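Local coordinates for protein aldose-aldose oxidoreductase (Caulobacter crescentus, PDB 5A04) that probably oxidises and reduces aldose sugars such as glucose, using a bound NADPH cofactor to pass hydride from one sugar to another, at residues Y62-N71 with F89-K98. Sequence-based numbering, arbitrary orientation. Where two conformers were deposited one is given.
Sequences YETFDRIIDN and FTERAARAGK. With NDP (NADPH dihydro-nicotinamide-adenine-dinucleotide phosphate), chain G.
Arg92 NH2 donates to two acceptors of the 62-71 segment, Tyr62 O at 2.7 Å and Asp66 OD2 at 3.0 Å. The contact belongs to the NAD-binding Rossmann domain, where the 3-10 turns leading to strand 76-79 pack against helix 86-95, which follows it. The bond to Tyr62 O lies almost in the guanidinium plane and is nearly straight (165°). Arg92 NE completes a side-on salt bridge, reaching Asp66 OD1 on its syn side at 3.0 Å, whereas NH2 meets OD2 from above the carboxylate plane. A bend at chi3 (70°) turns the guanidinium across the carboxylate, and Phe65 CD2 lies over one of its faces. A leucine in place of Arg92 would probably leave Asp66 without its charged mate and the carbonyl of Tyr62 without this donor. A water donating to both Asp66 OD1 and Arg92 O adds a second link.

Beside this polar grip, Phe89 CZ sits over one face of the Tyr62 ring, 3.6 Å from CD1, while Tyr62 OH makes a weak hydrogen bond to NADPH phosphate oxygen O1X. Phe65 points its CZ edge at Ala93 CB, and both side chains also touch Val77 of the central sheet. Farther along, Ile68 CG2 and Ile69 CB pack on Ala96 CB, where the helix ends in a Schellman motif with Gly97 as C-prime residue. Lys98, bent at chi2, then reaches back to the loop, its NZ also bonding Val74 O and meeting Asn71 O from above the carbonyl plane at 2.9 Å.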
loop_
_atom_site.group_PDB
_atom_site.type_symbol
_atom_site.label_atom_id
_atom_site.label_comp_id
_atom_site.label_asym_id
_atom_site.label_seq_id
_atom_site.Cartn_x
_atom_site.Cartn_y
_atom_site.Cartn_z
ATOM N N TYR A 62 -39.961 14.822 4.123
ATOM C CA TYR A 62 -39.143 15.179 5.282
ATOM C C TYR A 62 -39.943 16.069 6.243
ATOM O O TYR A 62 -39.661 16.106 7.440
ATOM C CB TYR A 62 -37.851 15.882 4.857
ATOM C CG TYR A 62 -36.934 15.023 4.011
ATOM C CD1 TYR A 62 -36.842 13.658 4.219
ATOM C CD2 TYR A 62 -36.182 15.587 2.991
ATOM C CE1 TYR A 62 -36.013 12.873 3.441
ATOM C CE2 TYR A 62 -35.347 14.809 2.203
ATOM C CZ TYR A 62 -35.276 13.452 2.433
ATOM O OH TYR A 62 -34.447 12.677 1.654
ATOM N N GLU A 63 -40.951 16.770 5.728
ATOM C CA GLU A 63 -41.790 17.617 6.574
ATOM C C GLU A 63 -42.745 16.797 7.439
ATOM O O GLU A 63 -43.080 17.197 8.553
ATOM C CB GLU A 63 -42.580 18.607 5.718
ATOM C CG GLU A 63 -41.701 19.571 4.936
ATOM C CD GLU A 63 -42.502 20.491 4.042
ATOM O OE1 GLU A 63 -43.598 20.085 3.598
ATOM O OE2 GLU A 63 -42.035 21.620 3.783
ATOM N N THR A 64 -43.187 15.643 6.934
ATOM C CA THR A 64 -44.148 14.841 7.690
ATOM C C THR A 64 -43.508 13.630 8.372
ATOM O O THR A 64 -44.207 12.860 9.020
ATOM C CB THR A 64 -45.327 14.330 6.800
ATOM O OG1 THR A 64 -44.837 13.439 5.789
ATOM C CG2 THR A 64 -46.070 15.493 6.142
ATOM N N PHE A 65 -42.191 13.474 8.232
ATOM C CA PHE A 65 -41.491 12.278 8.721
ATOM C C PHE A 65 -41.749 11.968 10.199
ATOM O O PHE A 65 -41.881 10.815 10.569
ATOM C CB PHE A 65 -39.973 12.422 8.463
ATOM C CG PHE A 65 -39.126 11.353 9.122
ATOM C CD1 PHE A 65 -39.332 10.005 8.858
ATOM C CD2 PHE A 65 -38.109 11.704 9.995
ATOM C CE1 PHE A 65 -38.543 9.031 9.460
ATOM C CE2 PHE A 65 -37.319 10.736 10.607
ATOM C CZ PHE A 65 -37.545 9.391 10.345
ATOM N N ASP A 66 -41.867 12.982 11.052
ATOM C CA ASP A 66 -42.002 12.692 12.480
ATOM C C ASP A 66 -43.317 11.973 12.810
ATOM O O ASP A 66 -43.431 11.314 13.848
ATOM C CB ASP A 66 -41.873 13.982 13.295
ATOM C CG ASP A 66 -40.597 14.731 12.974
ATOM O OD1 ASP A 66 -39.508 14.191 13.259
ATOM O OD2 ASP A 66 -40.680 15.846 12.424
ATOM N N ARG A 67 -44.286 12.055 11.905
ATOM C CA ARG A 67 -45.559 11.352 12.081
ATOM C C ARG A 67 -45.407 9.835 12.033
ATOM O O ARG A 67 -46.332 9.104 12.383
ATOM C CB ARG A 67 -46.563 11.783 11.010
ATOM C CG ARG A 67 -46.961 13.261 11.065
ATOM C CD ARG A 67 -47.876 13.567 9.889
ATOM N NE ARG A 67 -48.249 14.974 9.786
ATOM C CZ ARG A 67 -48.889 15.489 8.740
ATOM N NH1 ARG A 67 -49.212 14.709 7.717
ATOM N NH2 ARG A 67 -49.198 16.780 8.713
ATOM N N ILE A 68 -44.241 9.366 11.597
ATOM C CA ILE A 68 -43.985 7.936 11.483
ATOM C C ILE A 68 -44.017 7.247 12.854
ATOM O O ILE A 68 -44.128 6.025 12.939
ATOM C CB ILE A 68 -42.627 7.678 10.774
ATOM C CG1 ILE A 68 -42.611 6.306 10.068
ATOM C CG2 ILE A 68 -41.451 7.810 11.753
ATOM C CD1 ILE A 68 -41.464 6.188 9.058
ATOM N N ILE A 69 -43.940 8.029 13.927
ATOM C CA ILE A 69 -44.094 7.499 15.281
ATOM C C ILE A 69 -45.417 6.730 15.441
ATOM O O ILE A 69 -45.517 5.800 16.243
ATOM C CB ILE A 69 -44.019 8.647 16.323
ATOM C CG1 ILE A 69 -43.962 8.111 17.754
ATOM C CG2 ILE A 69 -45.176 9.627 16.147
ATOM C CD1 ILE A 69 -43.700 9.231 18.775
ATOM N N ASP A 70 -46.411 7.104 14.645
ATOM C CA ASP A 70 -47.745 6.521 14.751
ATOM C C ASP A 70 -47.960 5.388 13.762
ATOM O O ASP A 70 -49.081 4.907 13.598
ATOM C CB ASP A 70 -48.806 7.592 14.530
ATOM C CG ASP A 70 -48.860 8.596 15.657
ATOM O OD1 ASP A 70 -48.565 8.218 16.809
ATOM O OD2 ASP A 70 -49.201 9.758 15.386
ATOM N N ASN A 71 -46.887 4.959 13.107
ATOM C CA ASN A 71 -46.988 3.878 12.127
ATOM C C ASN A 71 -46.351 2.609 12.689
ATOM O O ASN A 71 -45.122 2.481 12.742
ATOM C CB ASN A 71 -46.326 4.304 10.813
ATOM C CG ASN A 71 -46.584 3.329 9.672
ATOM O OD1 ASN A 71 -46.836 2.149 9.893
ATOM N ND2 ASN A 71 -46.529 3.831 8.446
ATOM N N PHE A 89 -31.540 13.173 10.969
ATOM C CA PHE A 89 -32.572 12.184 10.676
ATOM C C PHE A 89 -32.504 10.986 11.620
ATOM O O PHE A 89 -33.531 10.400 11.947
ATOM C CB PHE A 89 -32.483 11.718 9.215
ATOM C CG PHE A 89 -33.059 12.701 8.242
ATOM C CD1 PHE A 89 -34.416 12.996 8.260
ATOM C CD2 PHE A 89 -32.250 13.328 7.313
ATOM C CE1 PHE A 89 -34.967 13.896 7.360
ATOM C CE2 PHE A 89 -32.791 14.246 6.406
ATOM C CZ PHE A 89 -34.153 14.520 6.427
ATOM N N THR A 90 -31.306 10.630 12.080
ATOM C CA THR A 90 -31.172 9.568 13.070
ATOM C C THR A 90 -31.853 9.973 14.375
ATOM O O THR A 90 -32.596 9.188 14.958
ATOM C CB THR A 90 -29.689 9.226 13.319
ATOM O OG1 THR A 90 -29.167 8.596 12.132
ATOM C CG2 THR A 90 -29.535 8.285 14.488
ATOM N N GLU A 91 -31.613 11.205 14.820
ATOM C CA GLU A 91 -32.229 11.684 16.057
ATOM C C GLU A 91 -33.754 11.723 15.956
ATOM O O GLU A 91 -34.454 11.304 16.878
ATOM C CB GLU A 91 -31.682 13.071 16.409
ATOM C CG GLU A 91 -30.221 13.030 16.811
ATOM C CD GLU A 91 -29.586 14.420 16.906
ATOM O OE1 GLU A 91 -30.057 15.373 16.240
ATOM O OE2 GLU A 91 -28.588 14.548 17.621
ATOM N N ARG A 92 -34.258 12.216 14.832
ATOM C CA ARG A 92 -35.700 12.267 14.610
ATOM C C ARG A 92 -36.309 10.865 14.553
ATOM O O ARG A 92 -37.383 10.627 15.106
ATOM C CB ARG A 92 -36.006 13.047 13.331
ATOM C CG ARG A 92 -35.777 14.555 13.482
ATOM C CD ARG A 92 -35.878 15.256 12.149
ATOM N NE ARG A 92 -37.248 15.286 11.642
ATOM C CZ ARG A 92 -37.580 15.694 10.417
ATOM N NH1 ARG A 92 -36.635 16.068 9.560
ATOM N NH2 ARG A 92 -38.859 15.710 10.040
ATOM N N ALA A 93 -35.616 9.937 13.904
ATOM C CA ALA A 93 -36.074 8.546 13.879
ATOM C C ALA A 93 -36.147 7.967 15.294
ATOM O O ALA A 93 -37.130 7.323 15.666
ATOM C CB ALA A 93 -35.145 7.697 12.996
ATOM N N ALA A 94 -35.103 8.203 16.086
ATOM C CA ALA A 94 -35.086 7.717 17.463
ATOM C C ALA A 94 -36.219 8.335 18.302
ATOM O O ALA A 94 -36.869 7.633 19.082
ATOM C CB ALA A 94 -33.722 7.994 18.112
ATOM N N ARG A 95 -36.454 9.637 18.155
ATOM C CA ARG A 95 -37.562 10.283 18.875
ATOM C C ARG A 95 -38.930 9.784 18.396
ATOM O O ARG A 95 -39.923 9.864 19.133
ATOM C CB ARG A 95 -37.468 11.803 18.737
ATOM C CG ARG A 95 -36.217 12.351 19.436
ATOM C CD ARG A 95 -36.249 13.869 19.645
ATOM N NE ARG A 95 -36.375 14.629 18.400
ATOM C CZ ARG A 95 -35.369 15.229 17.770
ATOM N NH1 ARG A 95 -34.135 15.154 18.251
ATOM N NH2 ARG A 95 -35.605 15.920 16.656
ATOM N N ALA A 96 -38.985 9.277 17.167
ATOM C CA ALA A 96 -40.197 8.629 16.652
ATOM C C ALA A 96 -40.315 7.164 17.096
ATOM O O ALA A 96 -41.203 6.439 16.633
ATOM C CB ALA A 96 -40.241 8.721 15.134
ATOM N N GLY A 97 -39.413 6.734 17.974
ATOM C CA GLY A 97 -39.458 5.403 18.552
ATOM C C GLY A 97 -38.982 4.295 17.628
ATOM O O GLY A 97 -39.351 3.122 17.807
ATOM N N LYS A 98 -38.163 4.657 16.643
ATOM C CA LYS A 98 -37.669 3.665 15.676
ATOM C C LYS A 98 -36.199 3.300 15.899
ATOM O O LYS A 98 -35.384 4.142 16.299
ATOM C CB LYS A 98 -37.844 4.175 14.242
ATOM C CG LYS A 98 -39.243 4.740 13.919
ATOM C CD LYS A 98 -40.353 3.743 14.248
ATOM C CE LYS A 98 -41.693 4.260 13.754
ATOM N NZ LYS A 98 -42.816 3.362 14.177
HETATM P PA NDP G . -27.424 10.258 -3.699
HETATM O O1A NDP G . -27.051 11.681 -3.929
HETATM O O2A NDP G . -27.469 9.320 -4.873
HETATM O O5B NDP G . -28.872 10.162 -2.925
HETATM C C5B NDP G . -28.863 11.032 -1.829
HETATM C C4B NDP G . -30.343 11.244 -1.479
HETATM O O4B NDP G . -30.478 11.863 -0.198
HETATM C C3B NDP G . -30.993 12.193 -2.512
HETATM O O3B NDP G . -31.455 11.494 -3.624
HETATM C C2B NDP G . -32.213 12.679 -1.720
HETATM O O2B NDP G . -33.183 11.806 -1.706
HETATM C C1B NDP G . -31.626 12.688 -0.244
HETATM N N9A NDP G . -31.288 14.038 0.215
HETATM C C8A NDP G . -31.825 14.707 1.309
HETATM N N7A NDP G . -31.330 15.951 1.460
HETATM C C5A NDP G . -30.424 16.096 0.407
HETATM C C6A NDP G . -29.585 17.158 0.021
HETATM N N6A NDP G . -29.573 18.330 0.746
HETATM N N1A NDP G . -28.767 17.064 -1.071
HETATM C C2A NDP G . -28.834 15.856 -1.746
HETATM N N3A NDP G . -29.567 14.766 -1.497
HETATM C C4A NDP G . -30.380 14.911 -0.392
HETATM O O3 NDP G . -26.241 9.797 -2.629
HETATM P PN NDP G . -25.972 8.197 -2.487
HETATM O O1N NDP G . -27.205 7.408 -2.307
HETATM O O2N NDP G . -24.767 7.732 -3.274
HETATM O O5D NDP G . -25.244 8.209 -0.887
HETATM C C5D NDP G . -26.151 8.531 0.131
HETATM C C4D NDP G . -25.567 7.962 1.455
HETATM O O4D NDP G . -25.311 6.536 1.269
HETATM C C3D NDP G . -24.171 8.604 1.799
HETATM O O3D NDP G . -24.024 8.708 3.228
HETATM C C2D NDP G . -23.173 7.584 1.270
HETATM O O2D NDP G . -21.974 7.563 2.026
HETATM C C1D NDP G . -23.957 6.252 1.542
HETATM N N1N NDP G . -23.554 5.221 0.582
HETATM C C2N NDP G . -23.147 3.977 1.033
HETATM C C3N NDP G . -22.800 3.018 0.124
HETATM C C7N NDP G . -22.365 1.705 0.595
HETATM O O7N NDP G . -21.880 0.854 -0.174
HETATM N N7N NDP G . -22.504 1.390 1.944
HETATM C C4N NDP G . -22.840 3.257 -1.346
HETATM C C5N NDP G . -23.245 4.620 -1.720
HETATM C C6N NDP G . -23.584 5.520 -0.799
HETATM P P2B NDP G . -34.797 12.392 -1.856
HETATM O O1X NDP G . -34.822 13.416 -0.744
HETATM O O2X NDP G . -34.733 12.923 -3.255
HETATM O O3X NDP G . -35.623 11.127 -1.634
HETATM O O HOH W 1 -39.372 12.518 15.373
HETATM O O HOH W 2 -42.722 4.184 16.961
#